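Local structure of antibiotic biosynthesis monooxygenase (2RIL) at residues A[4-9]-A[93-98]; A[11-16]-A[52-57]; A[30-35]-A[73-78]; A[37-42]-A[60-65]. The protein probably acts as a monooxygenase and assembles as a dimer of two alpha/beta subunits. One frame throughout, in Å; residues are numbered along the deposited sequence.

Interaction 1: A[4-9]-A[93-98]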
loop_
_atom_site.group_PDB
_atom_site.type_symbol
_atom_site.label_atom_id
_atom_site.label_comp_id
_atom_site.label_asym_id
_atom_site.label_seq_id
_atom_site.Cartn_x
_atom_site.Cartn_y
_atom_site.Cartn_z
ATOM N N ALA A 4 -4.695 -0.966 19.046
ATOM C CA ALA A 4 -5.472 -0.138 18.144
ATOM C C ALA A 4 -5.434 -0.808 16.779
ATOM O O ALA A 4 -4.521 -1.580 16.527
ATOM C CB ALA A 4 -4.883 1.271 18.060
ATOM N N PRO A 5 -6.429 -0.547 15.925
ATOM C CA PRO A 5 -6.439 -1.111 14.577
ATOM C C PRO A 5 -5.149 -0.804 13.849
ATOM O O PRO A 5 -4.534 0.268 14.041
ATOM C CB PRO A 5 -7.655 -0.445 13.917
ATOM C CG PRO A 5 -8.578 -0.173 15.064
ATOM C CD PRO A 5 -7.641 0.260 16.163
ATOM N N VAL A 6 -4.697 -1.783 13.074
ATOM C CA VAL A 6 -3.473 -1.671 12.281
ATOM C C VAL A 6 -3.763 -2.066 10.846
ATOM O O VAL A 6 -4.757 -2.746 10.551
ATOM C CB VAL A 6 -2.287 -2.553 12.803
ATOM C CG1 VAL A 6 -1.848 -2.101 14.195
ATOM C CG2 VAL A 6 -2.632 -4.043 12.815
ATOM N N THR A 7 -2.873 -1.653 9.956
ATOM C CA THR A 7 -2.977 -1.973 8.550
ATOM C C THR A 7 -1.794 -2.806 8.146
ATOM O O THR A 7 -0.655 -2.396 8.358
ATOM C CB THR A 7 -3.004 -0.706 7.706
ATOM O OG1 THR A 7 -4.124 0.091 8.122
ATOM C CG2 THR A 7 -3.124 -1.035 6.212
ATOM N N LEU A 8 -2.037 -3.973 7.546
ATOM C CA LEU A 8 -0.974 -4.733 6.901
ATOM C C LEU A 8 -0.878 -4.196 5.481
ATOM O O LEU A 8 -1.881 -4.166 4.789
ATOM C CB LEU A 8 -1.355 -6.220 6.874
ATOM C CG LEU A 8 -0.543 -7.136 5.949
ATOM C CD1 LEU A 8 0.858 -7.334 6.480
ATOM C CD2 LEU A 8 -1.214 -8.446 5.641
ATOM N N ILE A 9 0.332 -3.824 5.035
ATOM C CA ILE A 9 0.556 -3.571 3.620
ATOM C C ILE A 9 1.603 -4.581 3.175
ATOM O O ILE A 9 2.673 -4.697 3.796
ATOM C CB ILE A 9 0.977 -2.133 3.315
ATOM C CG1 ILE A 9 -0.047 -1.135 3.863
ATOM C CG2 ILE A 9 1.131 -1.986 1.820
ATOM C CD1 ILE A 9 0.346 0.354 3.722
ATOM N N LEU A 93 3.373 -3.979 9.161
ATOM C CA LEU A 93 2.213 -3.307 9.769
ATOM C C LEU A 93 2.451 -1.813 9.834
ATOM O O LEU A 93 3.569 -1.352 10.055
ATOM C CB LEU A 93 1.942 -3.807 11.189
ATOM C CG LEU A 93 1.480 -5.245 11.324
ATOM C CD1 LEU A 93 1.130 -5.523 12.822
ATOM C CD2 LEU A 93 0.333 -5.593 10.374
ATOM N N TYR A 94 1.349 -1.068 9.713
ATOM C CA TYR A 94 1.318 0.393 9.600
ATOM C C TYR A 94 0.163 0.975 10.367
ATOM O O TYR A 94 -0.836 0.282 10.627
ATOM C CB TYR A 94 1.108 0.800 8.098
ATOM C CG TYR A 94 2.275 0.421 7.237
ATOM C CD1 TYR A 94 2.418 -0.858 6.717
ATOM C CD2 TYR A 94 3.248 1.358 6.908
ATOM C CE1 TYR A 94 3.521 -1.209 5.982
ATOM C CE2 TYR A 94 4.347 1.015 6.136
ATOM C CZ TYR A 94 4.492 -0.272 5.676
ATOM O OH TYR A 94 5.624 -0.695 4.982
ATOM N N ARG A 95 0.285 2.265 10.659
ATOM C CA ARG A 95 -0.891 3.048 11.054
ATOM C C ARG A 95 -0.939 4.294 10.199
ATOM O O ARG A 95 0.092 4.763 9.713
ATOM C CB ARG A 95 -0.889 3.380 12.540
ATOM C CG ARG A 95 -1.281 2.114 13.321
ATOM C CD ARG A 95 -1.952 2.377 14.645
ATOM N NE ARG A 95 -2.136 1.145 15.423
ATOM C CZ ARG A 95 -1.206 0.557 16.163
ATOM N NH1 ARG A 95 0.022 1.081 16.272
ATOM N NH2 ARG A 95 -1.507 -0.573 16.796
ATOM N N VAL A 96 -2.115 4.849 10.008
ATOM C CA VAL A 96 -2.273 6.054 9.202
ATOM C C VAL A 96 -1.878 7.257 10.054
ATOM O O VAL A 96 -2.377 7.425 11.161
ATOM C CB VAL A 96 -3.716 6.203 8.674
ATOM C CG1 VAL A 96 -3.884 7.541 7.915
ATOM C CG2 VAL A 96 -4.082 5.021 7.736
ATOM N N ILE A 97 -0.968 8.080 9.525
ATOM C CA ILE A 97 -0.458 9.243 10.231
ATOM C C ILE A 97 -0.837 10.591 9.625
ATOM O O ILE A 97 -0.738 11.598 10.337
ATOM C CB ILE A 97 1.077 9.185 10.431
ATOM C CG1 ILE A 97 1.839 9.095 9.113
ATOM C CG2 ILE A 97 1.436 8.044 11.410
ATOM C CD1 ILE A 97 3.334 9.644 9.170
ATOM N N ARG A 98 -1.214 10.634 8.341
ATOM C CA ARG A 98 -1.661 11.881 7.711
ATOM C C ARG A 98 -2.707 11.543 6.697
ATOM O O ARG A 98 -2.699 10.452 6.093
ATOM C CB ARG A 98 -0.553 12.632 6.956
ATOM C CG ARG A 98 0.663 13.060 7.770
ATOM C CD ARG A 98 0.354 14.150 8.724
ATOM N NE ARG A 98 1.552 14.656 9.400
ATOM C CZ ARG A 98 2.161 14.062 10.409
ATOM N NH1 ARG A 98 1.698 12.909 10.900
ATOM N NH2 ARG A 98 3.235 14.646 10.965
HETATM O O HOH W 1 5.679 -3.364 3.218
#
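T7 and Y94 make the antiparallel hydrogen-bonded pair that joins these strands, T7 N giving to Y94 O at 2.9 Å and Y94 N returning to T7 O at 2.8 Å. L8 and L93 follow as a non-hydrogen-bonded pair. The two short strands run at 126° to each other, so the pairing is brief and 93-98 soon swings away. R95 bridges the widening gap. Extended from CG to NE, it reaches the loop before the strand, where NE donates to P5 O (2.9 Å) and NH2 donates almost straight to A4 O (3.2 Å). Both nitrogens sit above the carbonyl planes. On the face carrying T7 and Y94, I9 CD1 lies over the tyrosine ring, 4.1 Å from its centroid, while Y94 OH bonds Y54 O of the second subunit. On the other face L93 CD2 packs on L8 CB. Strand 92-98 then pairs antiparallel with a strand of the second subunit, so the sheet runs on across the interface, as is typical of the dimeric alpha/beta-barrel fold.

Interaction 2: A[11-16]-A[52-57]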
loop_
_atom_site.group_PDB
_atom_site.type_symbol
_atom_site.label_atom_id
_atom_site.label_comp_id
_atom_site.label_asym_id
_atom_site.label_seq_id
_atom_site.Cartn_x
_atom_site.Cartn_y
_atom_site.Cartn_z
ATOM N N PRO A 11 3.354 -5.661 -0.314
ATOM C CA PRO A 11 3.628 -5.550 -1.743
ATOM C C PRO A 11 4.272 -6.820 -2.255
ATOM O O PRO A 11 5.210 -7.320 -1.625
ATOM C CB PRO A 11 4.618 -4.381 -1.823
ATOM C CG PRO A 11 5.356 -4.435 -0.559
ATOM C CD PRO A 11 4.410 -5.031 0.484
ATOM N N PHE A 12 3.757 -7.329 -3.373
ATOM C CA PHE A 12 4.257 -8.561 -3.979
ATOM C C PHE A 12 4.988 -8.346 -5.311
ATOM O O PHE A 12 4.481 -7.690 -6.192
ATOM C CB PHE A 12 3.090 -9.498 -4.277
ATOM C CG PHE A 12 2.391 -10.032 -3.046
ATOM C CD1 PHE A 12 2.878 -11.097 -2.378
ATOM C CD2 PHE A 12 1.223 -9.463 -2.577
ATOM C CE1 PHE A 12 2.251 -11.599 -1.257
ATOM C CE2 PHE A 12 0.604 -9.958 -1.469
ATOM C CZ PHE A 12 1.128 -11.027 -0.800
ATOM N N LYS A 13 6.142 -8.992 -5.460
ATOM C CA LYS A 13 6.802 -9.097 -6.753
ATOM C C LYS A 13 6.269 -10.353 -7.410
ATOM O O LYS A 13 6.481 -11.448 -6.907
ATOM C CB LYS A 13 8.309 -9.150 -6.607
ATOM C CG LYS A 13 8.854 -7.869 -6.022
ATOM C CD LYS A 13 10.382 -7.829 -6.031
ATOM C CE LYS A 13 10.881 -6.561 -5.449
ATOM N NZ LYS A 13 12.370 -6.395 -5.645
ATOM N N VAL A 14 5.535 -10.149 -8.500
ATOM C CA VAL A 14 4.870 -11.221 -9.247
ATOM C C VAL A 14 5.708 -11.588 -10.470
ATOM O O VAL A 14 6.080 -10.715 -11.253
ATOM C CB VAL A 14 3.476 -10.742 -9.702
ATOM C CG1 VAL A 14 2.756 -11.849 -10.541
ATOM C CG2 VAL A 14 2.643 -10.336 -8.486
ATOM N N PRO A 15 6.079 -12.868 -10.591
ATOM C CA PRO A 15 6.806 -13.312 -11.792
ATOM C C PRO A 15 6.070 -13.028 -13.073
ATOM O O PRO A 15 4.818 -13.088 -13.122
ATOM C CB PRO A 15 6.926 -14.820 -11.584
ATOM C CG PRO A 15 6.938 -14.980 -10.144
ATOM C CD PRO A 15 5.930 -13.964 -9.631
ATOM N N ALA A 16 6.836 -12.748 -14.124
ATOM C CA ALA A 16 6.275 -12.482 -15.422
ATOM C C ALA A 16 5.271 -13.574 -15.802
ATOM O O ALA A 16 5.538 -14.793 -15.680
ATOM C CB ALA A 16 7.377 -12.430 -16.489
ATOM N N ALA A 52 4.825 -2.596 -13.363
ATOM C CA ALA A 52 5.051 -2.062 -12.024
ATOM C C ALA A 52 5.955 -3.021 -11.220
ATOM O O ALA A 52 5.905 -4.240 -11.376
ATOM C CB ALA A 52 3.702 -1.815 -11.319
ATOM N N THR A 53 6.743 -2.467 -10.294
ATOM C CA THR A 53 7.533 -3.309 -9.413
ATOM C C THR A 53 6.636 -4.320 -8.687
ATOM O O THR A 53 6.966 -5.501 -8.588
ATOM C CB THR A 53 8.272 -2.484 -8.374
ATOM O OG1 THR A 53 9.094 -1.521 -9.048
ATOM C CG2 THR A 53 9.117 -3.367 -7.466
ATOM N N TYR A 54 5.514 -3.820 -8.157
ATOM C CA TYR A 54 4.612 -4.644 -7.372
ATOM C C TYR A 54 3.280 -4.746 -8.121
ATOM O O TYR A 54 2.446 -3.833 -8.035
ATOM C CB TYR A 54 4.437 -3.993 -5.991
ATOM C CG TYR A 54 5.722 -3.905 -5.223
ATOM C CD1 TYR A 54 6.403 -5.042 -4.856
ATOM C CD2 TYR A 54 6.257 -2.664 -4.844
ATOM C CE1 TYR A 54 7.585 -4.974 -4.117
ATOM C CE2 TYR A 54 7.407 -2.595 -4.101
ATOM C CZ TYR A 54 8.091 -3.743 -3.768
ATOM O OH TYR A 54 9.266 -3.653 -3.041
ATOM N N GLN A 55 3.064 -5.830 -8.871
ATOM C CA GLN A 55 1.819 -5.955 -9.621
ATOM C C GLN A 55 0.627 -6.233 -8.691
ATOM O O GLN A 55 -0.505 -6.009 -9.096
ATOM C CB GLN A 55 1.881 -7.040 -10.696
ATOM C CG GLN A 55 2.663 -6.708 -11.952
ATOM C CD GLN A 55 2.416 -7.753 -13.013
ATOM O OE1 GLN A 55 1.331 -7.820 -13.581
ATOM N NE2 GLN A 55 3.429 -8.566 -13.288
ATOM N N LEU A 56 0.896 -6.722 -7.472
ATOM C CA LEU A 56 -0.109 -6.891 -6.420
ATOM C C LEU A 56 0.375 -6.254 -5.149
ATOM O O LEU A 56 1.526 -6.411 -4.788
ATOM C CB LEU A 56 -0.420 -8.352 -6.110
ATOM C CG LEU A 56 -1.044 -9.149 -7.253
ATOM C CD1 LEU A 56 -1.015 -10.664 -6.894
ATOM C CD2 LEU A 56 -2.458 -8.668 -7.581
ATOM N N ILE A 57 -0.515 -5.518 -4.476
ATOM C CA ILE A 57 -0.265 -5.024 -3.125
ATOM C C ILE A 57 -1.506 -5.220 -2.308
ATOM O O ILE A 57 -2.574 -4.707 -2.677
ATOM C CB ILE A 57 0.120 -3.509 -3.053
ATOM C CG1 ILE A 57 1.353 -3.212 -3.919
ATOM C CG2 ILE A 57 0.337 -3.100 -1.601
ATOM C CD1 ILE A 57 1.875 -1.780 -3.838
HETATM O O HOH W 2 5.343 -7.486 -9.642
HETATM O O HOH W 3 5.987 -8.419 -12.225
HETATM O O HOH W 4 3.054 -10.767 -14.318
#
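Y54 turns its CG anti to the carbonyl carbon (chi1 -62°), which lays its ring against P11. P11 CB sits over the centre of the ring, 3.6 Å from the centroid, in a CH-pi contact. T53 CG2 closes the opposite face, so the ring is held flat between a proline and a threonine methyl. K13, fully extended beyond CG, runs its aliphatic chain past the same ring, with CG 3.7 Å from Y54 CE1. The phenol OH reaches the Y54 OH of the second subunit, a hydrogen bond between like residues across the dimer.

The backbones are joined by F12 N to L56 O (2.8 Å), and one residue before F12, P11 faces I57 as a non-hydrogen-bonded pair. Past F12 the chains part, and a water takes over: it accepts from V14 N and Q55 N and donates to T53 O, at 2.8 Å from that oxygen, satisfying three backbone groups at once. On the side of F12 and L56, V14 CG2 meets L56 CD1 at 4.0 Å.

This end of the inner strand pair lies over helix 19-33, where V14 and L56 both touch A22. Strand 39-47 continues the sheet beyond it, through backbone bonds of Q55 with S47 and I57 with H45.

Interaction 3: A[30-35]-A[73-78]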
loop_
_atom_site.group_PDB
_atom_site.type_symbol
_atom_site.label_atom_id
_atom_site.label_comp_id
_atom_site.label_asym_id
_atom_site.label_seq_id
_atom_site.Cartn_x
_atom_site.Cartn_y
_atom_site.Cartn_z
ATOM N N ARG A 30 -5.816 -15.608 2.157
ATOM C CA ARG A 30 -6.890 -14.773 2.648
ATOM C C ARG A 30 -8.008 -15.590 3.304
ATOM O O ARG A 30 -8.555 -15.192 4.328
ATOM C CB ARG A 30 -7.423 -13.919 1.506
ATOM C CG ARG A 30 -8.560 -13.035 1.928
ATOM C CD ARG A 30 -9.906 -13.622 1.585
ATOM N NE ARG A 30 -10.366 -13.061 0.314
ATOM C CZ ARG A 30 -10.511 -13.721 -0.833
ATOM N NH1 ARG A 30 -10.257 -15.027 -0.953
ATOM N NH2 ARG A 30 -10.944 -13.060 -1.887
ATOM N N ASP A 31 -8.358 -16.717 2.689
ATOM C CA ASP A 31 -9.369 -17.573 3.272
ATOM C C ASP A 31 -8.963 -18.084 4.666
ATOM O O ASP A 31 -9.812 -18.166 5.545
ATOM C CB ASP A 31 -9.720 -18.733 2.338
ATOM C CG ASP A 31 -10.387 -18.278 1.049
ATOM O OD1 ASP A 31 -10.827 -17.117 0.950
ATOM O OD2 ASP A 31 -10.473 -19.102 0.105
ATOM N N PHE A 32 -7.693 -18.372 4.880
ATOM C CA PHE A 32 -7.232 -18.738 6.222
ATOM C C PHE A 32 -7.281 -17.540 7.159
ATOM O O PHE A 32 -7.828 -17.583 8.232
ATOM C CB PHE A 32 -5.792 -19.269 6.183
ATOM C CG PHE A 32 -5.264 -19.609 7.526
ATOM C CD1 PHE A 32 -5.508 -20.868 8.091
ATOM C CD2 PHE A 32 -4.561 -18.674 8.280
ATOM C CE1 PHE A 32 -5.053 -21.158 9.360
ATOM C CE2 PHE A 32 -4.071 -18.990 9.518
ATOM C CZ PHE A 32 -4.319 -20.234 10.061
HETATM N N MSE A 33 -6.729 -16.416 6.730
HETATM C CA MSE A 33 -6.638 -15.249 7.622
HETATM C C MSE A 33 -8.004 -14.690 7.995
HETATM O O MSE A 33 -8.216 -14.210 9.120
HETATM C CB MSE A 33 -5.804 -14.165 6.936
HETATM C CG MSE A 33 -4.316 -14.491 6.838
HETATM SE SE MSE A 33 -3.489 -14.926 8.551
HETATM C CE MSE A 33 -2.336 -13.344 8.756
ATOM N N ALA A 34 -8.952 -14.812 7.080
ATOM C CA ALA A 34 -10.263 -14.239 7.278
ATOM C C ALA A 34 -11.032 -14.933 8.380
ATOM O O ALA A 34 -12.013 -14.370 8.901
ATOM C CB ALA A 34 -11.060 -14.232 5.934
ATOM N N GLN A 35 -10.587 -16.132 8.744
ATOM C CA GLN A 35 -11.136 -16.899 9.859
ATOM C C GLN A 35 -10.538 -16.628 11.217
ATOM O O GLN A 35 -10.982 -17.198 12.240
ATOM C CB GLN A 35 -10.985 -18.400 9.551
ATOM C CG GLN A 35 -11.801 -18.780 8.334
ATOM C CD GLN A 35 -13.294 -18.657 8.641
ATOM O OE1 GLN A 35 -13.784 -19.200 9.649
ATOM N NE2 GLN A 35 -14.010 -17.902 7.809
ATOM N N GLN A 73 1.426 -16.322 12.961
ATOM C CA GLN A 73 2.066 -17.509 13.554
ATOM C C GLN A 73 1.261 -18.760 13.203
ATOM O O GLN A 73 1.812 -19.781 12.759
ATOM C CB GLN A 73 2.176 -17.351 15.070
ATOM C CG GLN A 73 2.844 -18.594 15.742
ATOM C CD GLN A 73 2.920 -18.632 17.283
ATOM O OE1 GLN A 73 3.137 -17.612 17.933
ATOM N NE2 GLN A 73 2.863 -19.869 17.861
ATOM N N LYS A 74 -0.061 -18.671 13.340
ATOM C CA LYS A 74 -0.914 -19.806 12.931
ATOM C C LYS A 74 -0.813 -20.159 11.450
ATOM O O LYS A 74 -0.818 -21.345 11.082
ATOM C CB LYS A 74 -2.371 -19.607 13.339
ATOM C CG LYS A 74 -2.617 -19.533 14.832
ATOM C CD LYS A 74 -4.116 -19.517 15.087
ATOM C CE LYS A 74 -4.448 -19.415 16.578
ATOM N NZ LYS A 74 -4.752 -18.026 17.062
HETATM N N MSE A 75 -0.674 -19.129 10.608
HETATM C CA MSE A 75 -0.556 -19.289 9.158
HETATM C C MSE A 75 0.683 -20.097 8.767
HETATM O O MSE A 75 0.623 -20.890 7.804
HETATM C CB MSE A 75 -0.548 -17.904 8.452
HETATM C CG MSE A 75 -1.050 -17.925 7.003
HETATM SE SE MSE A 75 -0.787 -16.220 6.013
HETATM C CE MSE A 75 1.094 -16.511 5.777
ATOM N N ARG A 76 1.782 -19.915 9.506
ATOM C CA ARG A 76 3.033 -20.661 9.290
ATOM C C ARG A 76 2.855 -22.130 9.554
ATOM O O ARG A 76 3.405 -22.985 8.836
ATOM C CB ARG A 76 4.183 -20.157 10.144
ATOM C CG ARG A 76 4.765 -18.891 9.608
ATOM C CD ARG A 76 6.088 -18.626 10.223
ATOM N NE ARG A 76 5.930 -18.146 11.574
ATOM C CZ ARG A 76 5.661 -16.892 11.894
ATOM N NH1 ARG A 76 5.457 -15.971 10.952
ATOM N NH2 ARG A 76 5.546 -16.561 13.163
ATOM N N GLN A 77 2.059 -22.439 10.569
ATOM C CA GLN A 77 1.752 -23.843 10.856
ATOM C C GLN A 77 0.802 -24.467 9.808
ATOM O O GLN A 77 1.035 -25.593 9.346
ATOM C CB GLN A 77 1.156 -23.956 12.236
ATOM C CG GLN A 77 0.948 -25.429 12.653
ATOM C CD GLN A 77 0.359 -25.618 14.056
ATOM O OE1 GLN A 77 -0.020 -24.656 14.721
ATOM N NE2 GLN A 77 0.321 -26.874 14.517
ATOM N N ALA A 78 -0.277 -23.776 9.472
ATOM C CA ALA A 78 -1.326 -24.294 8.575
ATOM C C ALA A 78 -0.962 -24.341 7.079
ATOM O O ALA A 78 -1.310 -25.322 6.379
ATOM C CB ALA A 78 -2.559 -23.453 8.734
#
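K74 is the first residue of 73-78 to meet F32, and it does so with the root of its side chain. Its CB lies at the edge of the phenylalanine ring, in plane, 3.9 Å from F32 CZ, while the rest of the lysine leads away.

M75 comes next and touches the ring along one flank. Its CA stands 3.5 Å from F32 CE2, and its CG is 3.8 Å from F32 CD2. The phenylalanine gets there because its CG is anti to the backbone N (chi1 178°), which throws the ring outward from helix 19-33 and onto helix 65-79. M33 and M75 are both selenomethionines, and their chains cross at about a right angle with the selenium atoms adjacent. M75 was modelled in two conformers, and its CG and selenium contacts hold for the one described. The M33 selenium also lies in the plane of the F32 ring, at its edge.

One turn after K74, A78 points its methyl at the ring, CB lying 3.4 Å from F32 CE1. F32 thus rests in a groove made by K74, M75 and A78, and L79 touches it as well.

Between side chains the contact is apolar, with no hydrogen bond or salt bridge joining the segments. It rests on van der Waals fit of the F32 ring against K74 CB, M75 and A78, with the two selenomethionine chains beside it, near the protein surface.

Interaction 4: A[37-42]-A[60-65]. With ACT (acetate ion), chain C.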
loop_
_atom_site.group_PDB
_atom_site.type_symbol
_atom_site.label_atom_id
_atom_site.label_comp_id
_atom_site.label_asym_id
_atom_site.label_seq_id
_atom_site.Cartn_x
_atom_site.Cartn_y
_atom_site.Cartn_z
ATOM N N PRO A 37 -9.294 -14.507 14.590
ATOM C CA PRO A 37 -9.762 -13.407 15.400
ATOM C C PRO A 37 -9.085 -12.069 15.050
ATOM O O PRO A 37 -7.891 -12.008 14.853
ATOM C CB PRO A 37 -9.400 -13.851 16.829
ATOM C CG PRO A 37 -9.440 -15.302 16.774
ATOM C CD PRO A 37 -8.848 -15.627 15.433
ATOM N N GLY A 38 -9.871 -11.027 14.955
ATOM C CA GLY A 38 -9.335 -9.695 14.744
ATOM C C GLY A 38 -9.244 -9.288 13.276
ATOM O O GLY A 38 -8.957 -8.137 12.984
ATOM N N TYR A 39 -9.486 -10.200 12.338
ATOM C CA TYR A 39 -9.460 -9.851 10.934
ATOM C C TYR A 39 -10.634 -8.965 10.610
ATOM O O TYR A 39 -11.765 -9.341 10.920
ATOM C CB TYR A 39 -9.580 -11.082 10.081
ATOM C CG TYR A 39 -9.585 -10.826 8.594
ATOM C CD1 TYR A 39 -8.394 -10.774 7.908
ATOM C CD2 TYR A 39 -10.773 -10.691 7.895
ATOM C CE1 TYR A 39 -8.366 -10.609 6.553
ATOM C CE2 TYR A 39 -10.763 -10.479 6.517
ATOM C CZ TYR A 39 -9.531 -10.472 5.867
ATOM O OH TYR A 39 -9.430 -10.347 4.493
ATOM N N LEU A 40 -10.404 -7.796 10.010
ATOM C CA LEU A 40 -11.486 -6.887 9.691
ATOM C C LEU A 40 -11.829 -6.802 8.225
ATOM O O LEU A 40 -13.006 -6.983 7.884
ATOM C CB LEU A 40 -11.325 -5.463 10.282
ATOM C CG LEU A 40 -11.242 -5.432 11.806
ATOM C CD1 LEU A 40 -10.778 -4.045 12.349
ATOM C CD2 LEU A 40 -12.565 -5.894 12.426
ATOM N N SER A 41 -10.844 -6.553 7.362
ATOM C CA SER A 41 -11.114 -6.391 5.960
ATOM C C SER A 41 -9.817 -6.440 5.170
ATOM O O SER A 41 -8.716 -6.337 5.747
ATOM C CB SER A 41 -11.868 -5.091 5.721
ATOM O OG SER A 41 -11.066 -3.998 6.046
ATOM N N THR A 42 -9.942 -6.576 3.840
ATOM C CA THR A 42 -8.782 -6.491 2.990
ATOM C C THR A 42 -9.130 -5.956 1.615
ATOM O O THR A 42 -10.289 -6.041 1.182
ATOM C CB THR A 42 -8.102 -7.864 2.863
ATOM O OG1 THR A 42 -6.727 -7.691 2.520
ATOM C CG2 THR A 42 -8.809 -8.735 1.845
ATOM N N ALA A 60 -4.671 -4.774 4.267
ATOM C CA ALA A 60 -5.650 -5.423 5.162
ATOM C C ALA A 60 -5.718 -4.693 6.483
ATOM O O ALA A 60 -4.718 -4.139 6.933
ATOM C CB ALA A 60 -5.243 -6.852 5.433
ATOM N N ILE A 61 -6.881 -4.719 7.109
ATOM C CA ILE A 61 -7.094 -4.069 8.380
ATOM C C ILE A 61 -7.353 -5.142 9.437
ATOM O O ILE A 61 -8.156 -6.077 9.228
ATOM C CB ILE A 61 -8.281 -3.111 8.364
ATOM C CG1 ILE A 61 -8.278 -2.285 7.082
ATOM C CG2 ILE A 61 -8.239 -2.222 9.635
ATOM C CD1 ILE A 61 -7.251 -1.247 7.091
ATOM N N TRP A 62 -6.640 -5.014 10.545
ATOM C CA TRP A 62 -6.744 -5.915 11.683
ATOM C C TRP A 62 -7.111 -5.108 12.937
ATOM O O TRP A 62 -6.698 -3.964 13.093
ATOM C CB TRP A 62 -5.416 -6.645 11.904
ATOM C CG TRP A 62 -5.148 -7.673 10.881
ATOM C CD1 TRP A 62 -4.661 -7.488 9.606
ATOM C CD2 TRP A 62 -5.459 -9.056 10.990
ATOM N NE1 TRP A 62 -4.622 -8.662 8.941
ATOM C CE2 TRP A 62 -5.076 -9.659 9.779
ATOM C CE3 TRP A 62 -5.959 -9.860 12.030
ATOM C CZ2 TRP A 62 -5.195 -11.016 9.573
ATOM C CZ3 TRP A 62 -6.072 -11.195 11.806
ATOM C CH2 TRP A 62 -5.693 -11.759 10.596
ATOM N N GLN A 63 -7.812 -5.748 13.857
ATOM C CA GLN A 63 -8.226 -5.056 15.070
ATOM C C GLN A 63 -7.068 -4.626 15.980
ATOM O O GLN A 63 -7.165 -3.645 16.717
ATOM C CB GLN A 63 -9.141 -5.986 15.845
ATOM C CG GLN A 63 -9.788 -5.317 17.045
ATOM C CD GLN A 63 -10.903 -4.344 16.596
ATOM O OE1 GLN A 63 -11.859 -4.757 15.893
ATOM N NE2 GLN A 63 -10.774 -3.054 16.957
ATOM N N SER A 64 -5.957 -5.375 15.942
ATOM C CA SER A 64 -4.777 -5.076 16.739
ATOM C C SER A 64 -3.576 -5.747 16.188
ATOM O O SER A 64 -3.693 -6.737 15.441
ATOM C CB SER A 64 -4.984 -5.585 18.183
ATOM O OG SER A 64 -5.097 -6.984 18.243
ATOM N N GLU A 65 -2.416 -5.242 16.605
ATOM C CA GLU A 65 -1.148 -5.897 16.305
ATOM C C GLU A 65 -1.163 -7.336 16.839
ATOM O O GLU A 65 -0.720 -8.263 16.135
ATOM C CB GLU A 65 0.033 -5.159 16.961
ATOM C CG GLU A 65 0.451 -3.891 16.315
ATOM C CD GLU A 65 1.613 -3.225 17.034
ATOM O OE1 GLU A 65 2.644 -3.877 17.200
ATOM O OE2 GLU A 65 1.482 -2.062 17.421
HETATM C C ACT C . -13.069 -2.279 8.258
HETATM O O ACT C . -12.287 -2.291 7.300
HETATM O OXT ACT C . -12.902 -1.295 8.992
HETATM C CH3 ACT C . -14.106 -3.341 8.498
#
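L40 and S41 both face I61 in a classic beta bulge, set into the hairpin of strands 39-47 and 56-62. I61 O accepts from L40 N at 2.9 Å and, weakly, from S41 N, while I61 N returns a bond to S41 O at 2.8 Å. The extra residue shifts the register by one between Y39, which pairs with W62, and S41. Nearer the start of 39-47, Q63 N donates to G38 O (2.8 Å), and the positive phi of G38 (93°) turns the chain into the strand.

The main side-chain contact is T-shaped. Y39 holds CG anti to its backbone nitrogen (chi1 179°), bringing its ring edge onto the face of W62 with the planes at 87°. Y39 CD1 reaches W62 CZ2 at 3.6 Å, and Y39 CA makes a CH-pi contact with the six-membered ring. P37 O lies at the indole edge. Further along, T42 OG1 rests on A60 CB at 3.4 Å, its polar need met by N58 OD1. An acetate ion, probably from the crystallisation liquor, lies beside S41 OG, but the spacing is too short to trust.

W62 also meets M33 of helix 19-33 and the ring of F68 in helix 65-79. An antiparallel sheet with two helices packed on one face is the ferredoxin-like arrangement of this family.

How the interactions relate
Interactions 1, 2 and 4 lie on one antiparallel sheet, ordered 39-47, 56-62, 6-12, 92-98; interaction 3 joins the two helices packed against it. Interaction 1 closes the chain end to end, with the other three nested inside its loop. Interactions 1 and 4 sit side by side, centres 10 Å apart, linked by probable backbone bonds between strands 6-12 and 56-62. Interaction 2 is at the far end of the same strands, about 23 Å from the centre of interaction 4. Interaction 3 touches interaction 4 through M33 and Y39, tying helix 19-33 to the hairpin. Interactions 1 and 2 meet through I9 and I57, and both help build the dimer interface.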